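Local structure of protein Thf1 (Thermosynechococcus elongatus, 5MJR) at residues 192-195 with 196-200; 77-80 with 81-84; 24-27 with 28-31; 87-90 with 91-94. The protein associates with the FtsH protease complex involved in photosystem II repair in cyanobacteria and may contribute to photosynthetic membrane biogenesis. All coordinates share one frame; numbering follows the deposited sequence.

Contact 1. Residues 192-195 with 196-200; sequences DLEL and YRSNL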
loop_
_atom_site.group_PDB
_atom_site.type_symbol
_atom_site.label_atom_id
_atom_site.label_comp_id
_atom_site.label_asym_id
_atom_site.label_seq_id
_atom_site.Cartn_x
_atom_site.Cartn_y
_atom_site.Cartn_z
ATOM N N ASP A 192 1.414 -7.213 10.715
ATOM C CA ASP A 192 1.472 -5.897 10.150
ATOM C C ASP A 192 0.092 -5.240 10.070
ATOM O O ASP A 192 0.002 -4.021 10.260
ATOM C CB ASP A 192 2.155 -5.926 8.772
ATOM C CG ASP A 192 3.647 -6.249 8.857
ATOM O OD1 ASP A 192 4.231 -6.078 9.960
ATOM O OD2 ASP A 192 4.252 -6.686 7.860
ATOM N N LEU A 193 -0.946 -5.998 9.845
ATOM C CA LEU A 193 -2.328 -5.457 9.817
ATOM C C LEU A 193 -2.833 -5.143 11.212
ATOM O O LEU A 193 -3.579 -4.221 11.325
ATOM C CB LEU A 193 -3.328 -6.357 9.039
ATOM C CG LEU A 193 -3.080 -6.342 7.493
ATOM C CD1 LEU A 193 -4.096 -7.328 6.907
ATOM C CD2 LEU A 193 -3.148 -4.944 6.944
ATOM N N GLU A 194 -2.436 -5.959 12.206
ATOM C CA GLU A 194 -2.837 -5.623 13.588
ATOM C C GLU A 194 -2.246 -4.264 13.893
ATOM O O GLU A 194 -2.923 -3.450 14.508
ATOM C CB GLU A 194 -2.470 -6.718 14.590
ATOM C CG GLU A 194 -2.950 -6.495 15.990
ATOM C CD GLU A 194 -3.244 -7.742 16.780
ATOM O OE1 GLU A 194 -2.858 -8.834 16.292
ATOM O OE2 GLU A 194 -3.897 -7.584 17.889
ATOM N N LEU A 195 -0.934 -4.030 13.624
ATOM C CA LEU A 195 -0.290 -2.757 13.854
ATOM C C LEU A 195 -0.986 -1.662 13.108
ATOM O O LEU A 195 -1.376 -0.572 13.670
ATOM C CB LEU A 195 1.226 -2.823 13.481
ATOM C CG LEU A 195 2.115 -1.625 13.863
ATOM C CD1 LEU A 195 2.021 -1.458 15.333
ATOM C CD2 LEU A 195 3.537 -1.863 13.330
ATOM N N TYR A 196 -1.139 -1.820 11.815
ATOM C CA TYR A 196 -1.736 -0.778 11.027
ATOM C C TYR A 196 -3.114 -0.365 11.636
ATOM O O TYR A 196 -3.462 0.775 11.726
ATOM C CB TYR A 196 -1.936 -1.282 9.606
ATOM C CG TYR A 196 -2.542 -0.326 8.609
ATOM C CD1 TYR A 196 -1.864 0.784 8.136
ATOM C CD2 TYR A 196 -3.804 -0.619 8.040
ATOM C CE1 TYR A 196 -2.487 1.650 7.211
ATOM C CE2 TYR A 196 -4.413 0.212 7.113
ATOM C CZ TYR A 196 -3.710 1.343 6.670
ATOM O OH TYR A 196 -4.293 2.174 5.772
ATOM N N ARG A 197 -4.012 -1.352 11.849
ATOM C CA ARG A 197 -5.382 -1.148 12.305
ATOM C C ARG A 197 -5.438 -0.563 13.692
ATOM O O ARG A 197 -6.201 0.364 13.954
ATOM C CB ARG A 197 -6.237 -2.378 12.175
ATOM C CG ARG A 197 -6.638 -2.757 10.724
ATOM C CD ARG A 197 -7.775 -1.831 10.194
ATOM N NE ARG A 197 -8.927 -1.908 11.130
ATOM C CZ ARG A 197 -9.817 -2.916 11.248
ATOM N NH1 ARG A 197 -9.820 -3.933 10.360
ATOM N NH2 ARG A 197 -10.820 -2.796 12.112
ATOM N N SER A 198 -4.501 -0.953 14.537
ATOM C CA SER A 198 -4.519 -0.481 15.922
ATOM C C SER A 198 -3.997 0.940 15.987
ATOM O O SER A 198 -4.322 1.663 16.946
ATOM C CB SER A 198 -3.722 -1.370 16.835
ATOM O OG SER A 198 -4.306 -2.650 16.789
ATOM N N ASN A 199 -3.361 1.386 14.914
ATOM C CA ASN A 199 -2.695 2.718 14.991
ATOM C C ASN A 199 -3.413 3.811 14.142
ATOM O O ASN A 199 -2.951 4.965 14.099
ATOM C CB ASN A 199 -1.243 2.669 14.662
ATOM C CG ASN A 199 -0.450 2.082 15.743
ATOM O OD1 ASN A 199 -0.652 2.386 16.902
ATOM N ND2 ASN A 199 0.423 1.159 15.373
ATOM N N LEU A 200 -4.623 3.462 13.670
ATOM C CA LEU A 200 -5.350 4.334 12.742
ATOM C C LEU A 200 -5.475 5.769 13.346
ATOM O O LEU A 200 -5.499 6.716 12.564
ATOM C CB LEU A 200 -6.683 3.740 12.306
ATOM C CG LEU A 200 -6.719 2.526 11.410
ATOM C CD1 LEU A 200 -8.184 2.040 11.340
ATOM C CD2 LEU A 200 -6.128 2.735 9.999
#
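The phenol ring of Tyr196, whose CB rests against Asp192 O, has Leu200 CD2 on one face, 4.2 Å above the plane and displaced toward the rim. The second flat group, the Asn199 amide, brings its nitrogen to Leu195: ND2 lies 3.1 Å from CD1 of that leucine and 3.0 Å from its backbone O, the two side chains running at a slant to one another. Having CG of Tyr196 anti to the backbone N (chi1 -179°) carries the ring off the helix, where Thr75 and Gln79 of helix 67-80 and Val154 of helix 150-162 receive it. On another side of the helix, Arg197 lays CB and CG against Leu193 O, CB at 3.3 Å. Ser198 has two conformers; in one of them OG donates to Glu194 O at 2.8 Å while Ser198 N reaches the same oxygen at 3.0 Å from the opposite face of the carbonyl plane, so the double grip may be only partial. Beyond it the bonding shortens to three-residue steps, with weak links from Asn199 N to Tyr196 O and from Leu200 N to Arg197 O. Such features mark the last turn of an alpha-helix, where the regular bonding gives out, here helix 186-198, which opens a predicted coiled-coil region.

Contact 2. Residues 77-80 with 81-84; sequences FDQF and MEGY
A Met-aromatic contact finishes the C-terminal end of helix 67-80, where Met81 folds back on Phe77 and Phe80 just as the chain enters a type I beta turn running to Tyr84. The methionine touches the two rings differently. Its CG sits squarely over the Phe77 face, 3.7 Å from the ring centroid and only 10° off the normal, a clear CH-pi contact. SD is more distant and oblique to that ring, but comes within 3.6 Å of Phe80 CE1, because the methionine and Phe80 lie alongside each other and point the same way. Phe77 is placed for this by its first torsion (chi1 178°), which swings the ring along the helix until CZ also nears Met81 CE, at 3.9 Å. Were Phe77 cut back to an alanine, Met81 CG would probably lose its aromatic floor and Phe94 its edge-to-face partner, leaving a gap between helices 67-80 and 90-100.

The backbone changes pattern at the same point. Met81 N still makes the helical bond to Phe77 O (2.9 Å), whereas Glu82 N turns to Gln79 O at 3.3 Å, coming from above the carbonyl plane. Water then takes over: one molecule donates to Phe80 O (2.7 Å) and accepts from Gly83 N (2.8 Å). The chemistry thus divides in two: polarisable sulfur and CH groups pack on aromatic carbon on the buried side, while the last carbonyls of the helix are met by turn amides and solvent.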
loop_
_atom_site.group_PDB
_atom_site.type_symbol
_atom_site.label_atom_id
_atom_site.label_comp_id
_atom_site.label_asym_id
_atom_site.label_seq_id
_atom_site.Cartn_x
_atom_site.Cartn_y
_atom_site.Cartn_z
ATOM N N PHE A 77 -1.084 6.063 2.303
ATOM C CA PHE A 77 -1.051 7.503 2.141
ATOM C C PHE A 77 -2.452 8.058 2.372
ATOM O O PHE A 77 -2.638 9.007 3.153
ATOM C CB PHE A 77 -0.538 7.866 0.741
ATOM C CG PHE A 77 -0.507 9.343 0.468
ATOM C CD1 PHE A 77 -1.548 9.967 -0.021
ATOM C CD2 PHE A 77 0.675 10.059 0.744
ATOM C CE1 PHE A 77 -1.490 11.389 -0.320
ATOM C CE2 PHE A 77 0.732 11.438 0.469
ATOM C CZ PHE A 77 -0.336 12.071 -0.016
ATOM N N ASP A 78 -3.448 7.520 1.675
ATOM C CA ASP A 78 -4.791 8.069 1.782
ATOM C C ASP A 78 -5.316 8.006 3.232
ATOM O O ASP A 78 -5.970 8.939 3.680
ATOM C CB ASP A 78 -5.748 7.320 0.924
ATOM C CG ASP A 78 -5.657 7.648 -0.574
ATOM O OD1 ASP A 78 -4.843 8.512 -1.008
ATOM O OD2 ASP A 78 -6.287 6.854 -1.355
ATOM N N GLN A 79 -4.978 6.947 3.968
ATOM C CA GLN A 79 -5.456 6.780 5.348
ATOM C C GLN A 79 -4.809 7.760 6.248
ATOM O O GLN A 79 -5.522 8.464 7.010
ATOM C CB GLN A 79 -5.211 5.343 5.831
ATOM C CG GLN A 79 -5.755 5.022 7.224
ATOM C CD GLN A 79 -5.092 5.667 8.416
ATOM O OE1 GLN A 79 -3.884 5.723 8.546
ATOM N NE2 GLN A 79 -6.000 6.108 9.391
ATOM N N PHE A 80 -3.477 7.943 6.221
ATOM C CA PHE A 80 -2.818 8.919 7.134
ATOM C C PHE A 80 -3.136 10.326 6.707
ATOM O O PHE A 80 -3.076 11.210 7.580
ATOM C CB PHE A 80 -1.381 8.637 7.507
ATOM C CG PHE A 80 -0.301 9.012 6.561
ATOM C CD1 PHE A 80 -0.016 10.342 6.136
ATOM C CD2 PHE A 80 0.506 7.991 6.032
ATOM C CE1 PHE A 80 1.057 10.519 5.237
ATOM C CE2 PHE A 80 1.524 8.233 5.154
ATOM C CZ PHE A 80 1.748 9.479 4.722
ATOM N N MET A 81 -3.466 10.575 5.451
ATOM C CA MET A 81 -3.753 11.890 4.989
ATOM C C MET A 81 -5.249 12.221 5.013
ATOM O O MET A 81 -5.621 13.329 4.549
ATOM C CB MET A 81 -3.212 12.066 3.553
ATOM C CG MET A 81 -1.691 11.998 3.451
ATOM S SD MET A 81 -0.847 13.442 4.181
ATOM C CE MET A 81 -1.068 14.642 2.878
ATOM N N GLU A 82 -6.087 11.346 5.605
ATOM C CA GLU A 82 -7.516 11.551 5.527
ATOM C C GLU A 82 -8.016 12.861 6.162
ATOM O O GLU A 82 -9.038 13.403 5.808
ATOM C CB GLU A 82 -8.244 10.312 6.100
ATOM C CG GLU A 82 -8.092 10.060 7.521
ATOM C CD GLU A 82 -8.783 8.781 8.014
ATOM O OE1 GLU A 82 -9.625 8.266 7.259
ATOM O OE2 GLU A 82 -8.437 8.331 9.145
ATOM N N GLY A 83 -7.264 13.349 7.168
ATOM C CA GLY A 83 -7.543 14.611 7.814
ATOM C C GLY A 83 -6.636 15.738 7.493
ATOM O O GLY A 83 -6.664 16.763 8.182
ATOM N N TYR A 84 -5.763 15.559 6.505
ATOM C CA TYR A 84 -4.756 16.552 6.143
ATOM C C TYR A 84 -5.457 17.858 5.782
ATOM O O TYR A 84 -6.338 17.933 4.987
ATOM C CB TYR A 84 -3.953 16.100 4.948
ATOM C CG TYR A 84 -2.842 17.104 4.599
ATOM C CD1 TYR A 84 -1.729 17.197 5.412
ATOM C CD2 TYR A 84 -2.963 17.975 3.559
ATOM C CE1 TYR A 84 -0.735 18.100 5.176
ATOM C CE2 TYR A 84 -1.961 18.930 3.325
ATOM C CZ TYR A 84 -0.866 18.981 4.159
ATOM O OH TYR A 84 0.146 19.923 3.946
HETATM O O HOH W 1 -5.856 9.326 9.778
HETATM O O HOH W 2 -4.991 12.717 8.745
#

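Contact 3. Residues 24-27 with 28-31; sequences VSDT and KRAF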
loop_
_atom_site.group_PDB
_atom_site.type_symbol
_atom_site.label_atom_id
_atom_site.label_comp_id
_atom_site.label_asym_id
_atom_site.label_seq_id
_atom_site.Cartn_x
_atom_site.Cartn_y
_atom_site.Cartn_z
ATOM N N VAL A 24 18.661 8.752 0.577
ATOM C CA VAL A 24 17.458 9.263 1.151
ATOM C C VAL A 24 17.407 10.796 1.114
ATOM O O VAL A 24 16.389 11.415 0.947
ATOM C CB VAL A 24 17.294 8.701 2.599
ATOM C CG1 VAL A 24 16.356 9.560 3.418
ATOM C CG2 VAL A 24 16.851 7.249 2.555
ATOM N N SER A 25 18.573 11.416 1.379
ATOM C CA SER A 25 18.640 12.872 1.333
ATOM C C SER A 25 18.296 13.466 -0.037
ATOM O O SER A 25 17.616 14.508 -0.126
ATOM C CB SER A 25 19.983 13.390 1.783
ATOM O OG SER A 25 20.129 13.067 3.186
ATOM N N ASP A 26 18.744 12.778 -1.108
ATOM C CA ASP A 26 18.383 13.174 -2.463
ATOM C C ASP A 26 16.857 13.024 -2.666
ATOM O O ASP A 26 16.241 13.862 -3.258
ATOM C CB ASP A 26 19.135 12.305 -3.473
ATOM C CG ASP A 26 20.632 12.562 -3.493
ATOM O OD1 ASP A 26 21.073 13.771 -3.425
ATOM O OD2 ASP A 26 21.413 11.506 -3.523
ATOM N N THR A 27 16.314 11.903 -2.193
ATOM C CA THR A 27 14.867 11.682 -2.323
ATOM C C THR A 27 14.059 12.819 -1.576
ATOM O O THR A 27 13.101 13.371 -2.139
ATOM C CB THR A 27 14.531 10.277 -1.747
ATOM O OG1 THR A 27 15.182 9.354 -2.603
ATOM C CG2 THR A 27 13.031 10.019 -1.745
ATOM N N LYS A 28 14.471 13.159 -0.342
ATOM C CA LYS A 28 13.779 14.196 0.373
ATOM C C LYS A 28 13.946 15.546 -0.306
ATOM O O LYS A 28 12.966 16.278 -0.408
ATOM C CB LYS A 28 14.331 14.272 1.771
ATOM C CG LYS A 28 13.851 13.106 2.679
ATOM C CD LYS A 28 14.253 13.319 4.147
ATOM C CE LYS A 28 13.847 12.159 5.060
ATOM N NZ LYS A 28 14.218 12.371 6.528
ATOM N N ARG A 29 15.139 15.852 -0.830
ATOM C CA ARG A 29 15.257 17.126 -1.526
ATOM C C ARG A 29 14.373 17.212 -2.763
ATOM O O ARG A 29 13.774 18.225 -3.048
ATOM C CB ARG A 29 16.696 17.299 -2.014
ATOM C CG ARG A 29 17.561 17.890 -0.986
ATOM C CD ARG A 29 18.998 18.336 -1.544
ATOM N NE ARG A 29 19.874 17.129 -1.680
ATOM C CZ ARG A 29 20.590 16.571 -0.692
ATOM N NH1 ARG A 29 20.625 17.113 0.576
ATOM N NH2 ARG A 29 21.348 15.494 -0.967
ATOM N N ALA A 30 14.238 16.086 -3.495
ATOM C CA ALA A 30 13.369 16.010 -4.649
ATOM C C ALA A 30 11.897 16.266 -4.260
ATOM O O ALA A 30 11.147 16.946 -4.946
ATOM C CB ALA A 30 13.572 14.734 -5.424
ATOM N N PHE A 31 11.516 15.665 -3.147
ATOM C CA PHE A 31 10.172 15.860 -2.638
ATOM C C PHE A 31 9.857 17.325 -2.377
ATOM O O PHE A 31 8.864 17.896 -2.856
ATOM C CB PHE A 31 9.934 15.034 -1.393
ATOM C CG PHE A 31 8.568 15.302 -0.730
ATOM C CD1 PHE A 31 7.434 14.796 -1.249
ATOM C CD2 PHE A 31 8.477 16.190 0.329
ATOM C CE1 PHE A 31 6.209 15.106 -0.755
ATOM C CE2 PHE A 31 7.237 16.500 0.841
ATOM C CZ PHE A 31 6.072 15.934 0.286
HETATM O O HOH W 3 19.812 16.096 -4.263
#
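Arg29 reaches back along helix 24-34 to Asp26 in a salt bridge, NH2 standing 3.0 Å from OD1. The carboxylate oxygen lies near the guanidinium plane, at its edge, but is itself approached from above the carboxylate plane, the two flat groups being turned 74° apart. Over one guanidinium face sits Ser25 O, 3.7 Å from the plane and above its centre; a bend at chi3 (-78°) curls the arginine into this place. One shell further out, a water accepts from Arg29 NE (2.8 Å) and donates to Asp26 OD1 (2.8 Å), adding a second, indirect link. The other carboxylate oxygen, OD2, takes the N-H of Thr23, consistent with half of a capping box at the helix start. With an alanine in place of Asp26, Arg29 would probably lose its charged mate and be freer to turn, and Thr23 N would lose its acceptor. On another side, the extended Lys28 runs beside Val24, CE 4.0 Å from CG1, toward a salt bridge with Glu48, and Thr27 OG1 bonds His55, both on helix 41-58. A negative carboxylate in the first turn is likely to suit the helix dipole as well as the arginine, so one aspartate takes both a backbone N-H at the helix start and the ion pair.

Contact 4. Residues 87-90 with 91-94; sequences EGDR and DRIF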
loop_
_atom_site.group_PDB
_atom_site.type_symbol
_atom_site.label_atom_id
_atom_site.label_comp_id
_atom_site.label_asym_id
_atom_site.label_seq_id
_atom_site.Cartn_x
_atom_site.Cartn_y
_atom_site.Cartn_z
ATOM N N GLU A 87 -6.412 20.554 2.616
ATOM C CA GLU A 87 -6.755 19.353 1.847
ATOM C C GLU A 87 -6.511 19.513 0.371
ATOM O O GLU A 87 -6.193 18.478 -0.252
ATOM C CB GLU A 87 -8.179 18.885 2.130
ATOM C CG GLU A 87 -9.259 19.847 1.798
ATOM C CD GLU A 87 -10.572 19.401 2.526
ATOM O OE1 GLU A 87 -11.029 18.377 1.959
ATOM O OE2 GLU A 87 -11.309 19.857 3.430
ATOM N N GLY A 88 -6.611 20.680 -0.177
ATOM C CA GLY A 88 -6.330 20.870 -1.576
ATOM C C GLY A 88 -4.919 20.599 -2.024
ATOM O O GLY A 88 -4.675 20.550 -3.245
ATOM N N ASP A 89 -3.995 20.436 -1.075
ATOM C CA ASP A 89 -2.626 20.104 -1.359
ATOM C C ASP A 89 -2.340 18.600 -1.377
ATOM O O ASP A 89 -1.236 18.229 -1.746
ATOM C CB ASP A 89 -1.643 20.777 -0.374
ATOM C CG ASP A 89 -1.536 22.308 -0.551
ATOM O OD1 ASP A 89 -2.101 22.889 -1.512
ATOM O OD2 ASP A 89 -0.762 22.836 0.239
ATOM N N ARG A 90 -3.326 17.767 -0.968
ATOM C CA ARG A 90 -3.023 16.366 -0.799
ATOM C C ARG A 90 -2.596 15.637 -2.102
ATOM O O ARG A 90 -1.594 14.912 -2.114
ATOM C CB ARG A 90 -4.244 15.755 -0.148
ATOM C CG ARG A 90 -4.094 14.333 0.110
ATOM C CD ARG A 90 -5.182 13.886 1.068
ATOM N NE ARG A 90 -6.480 14.315 0.630
ATOM C CZ ARG A 90 -7.505 14.639 1.402
ATOM N NH1 ARG A 90 -7.444 14.466 2.753
ATOM N NH2 ARG A 90 -8.614 15.160 0.824
ATOM N N ASP A 91 -3.257 15.970 -3.193
ATOM C CA ASP A 91 -2.852 15.354 -4.474
ATOM C C ASP A 91 -1.458 15.820 -4.969
ATOM O O ASP A 91 -0.660 15.025 -5.492
ATOM C CB ASP A 91 -3.857 15.599 -5.590
ATOM C CG ASP A 91 -5.252 14.905 -5.305
ATOM O OD1 ASP A 91 -5.337 13.974 -4.414
ATOM O OD2 ASP A 91 -6.306 15.279 -5.914
ATOM N N ARG A 92 -1.131 17.087 -4.733
ATOM C CA ARG A 92 0.180 17.569 -5.086
ATOM C C ARG A 92 1.235 16.915 -4.235
ATOM O O ARG A 92 2.345 16.610 -4.709
ATOM C CB ARG A 92 0.289 19.133 -4.792
ATOM C CG ARG A 92 -0.414 19.931 -5.812
ATOM C CD ARG A 92 -0.524 21.379 -5.311
ATOM N NE ARG A 92 -1.025 22.352 -6.278
ATOM C CZ ARG A 92 -2.140 23.073 -6.179
ATOM N NH1 ARG A 92 -2.994 22.955 -5.136
ATOM N NH2 ARG A 92 -2.432 23.941 -7.163
ATOM N N ILE A 93 0.960 16.659 -2.986
ATOM C CA ILE A 93 1.887 15.963 -2.126
ATOM C C ILE A 93 2.133 14.490 -2.623
ATOM O O ILE A 93 3.261 14.026 -2.628
ATOM C CB ILE A 93 1.428 15.951 -0.631
ATOM C CG1 ILE A 93 1.521 17.406 -0.085
ATOM C CG2 ILE A 93 2.183 14.975 0.201
ATOM C CD1 ILE A 93 0.897 17.617 1.236
ATOM N N PHE A 94 1.025 13.800 -2.997
ATOM C CA PHE A 94 1.189 12.451 -3.529
ATOM C C PHE A 94 2.063 12.423 -4.816
ATOM O O PHE A 94 2.938 11.586 -4.960
ATOM C CB PHE A 94 -0.140 11.817 -3.774
ATOM C CG PHE A 94 -0.022 10.380 -4.200
ATOM C CD1 PHE A 94 0.271 9.436 -3.244
ATOM C CD2 PHE A 94 -0.202 10.012 -5.529
ATOM C CE1 PHE A 94 0.440 8.063 -3.599
ATOM C CE2 PHE A 94 -0.068 8.678 -5.913
ATOM C CZ PHE A 94 0.278 7.729 -4.901
HETATM O O HOH W 4 -5.878 17.326 -3.116
HETATM O O HOH W 5 -3.237 19.042 -4.766
HETATM O O HOH W 6 -6.702 12.928 -2.000
#
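Arg92 runs back past Asp89 toward Gly88. Its CB begins 3.5 Å from Asp89 O; from CG to NE the chain is stretched out (chi3 172°), carrying the guanidinium beyond the start of helix 90-100. At the tip, NH1 stands 3.5 Å from Gly88 O and 3.7 Å from Asp89 OD1. The latter is a long salt bridge, with the carboxylate and guanidinium planes nearly perpendicular (89°), and it is secondary: Asp89 OD1 is paired chiefly with Arg37, whose own NH1 also lies close to that of Arg92. One carboxylate is therefore shared by two arginines, one of them at long range.

The neighbouring Ile93 takes the inner side. Its CG1 lies 3.3 Å from Asp89 O, the carbonyl that accepts the Ile93 N-H nearly end-on at 3.0 Å, and its side chain packs with Phe77, Tyr84 and His35. Arg90 goes the other way, sending NH1 to Met81 O in the preceding loop, while a water links its NE to Asp91 OD1.

Two more waters complete the backbone where a 3-10 segment passes into the alpha-helix. One donates to Glu87 O and accepts from Asp91 N; the other donates to Gly88 O and accepts from Arg92 N at 2.9 Å. Each thus bridges a carbonyl to an amide four residues on, in the place of a direct helical bond. Asp89 and Asp91 set negative charge at the amino end of the helix, which would probably favour its dipole, and the surrounding arginines are likely to offset that charge.

Overall arrangement
Along the chain the order is contact 3, contact 2, contact 4 and contact 1, each a local motif in an all-helical protein: the start of helix 24-34, the end of helix 67-80, the start of helix 90-100 and the end of helix 186-198. Contacts 2 and 4, centres about 10 Å apart, flank the loop joining their successive helices and touch directly. Contact 2 also meets contact 1, with centres about 15 Å apart, through Gln79. Contact 3 reaches contact 4 where Phe31 packs on Ile93, but stays about 18 Å from contact 1 at the nearest atoms. Contact 2 is thus one of the places where helix 186-198, at the start of the predicted coiled coil, rests on the rest of the helical body.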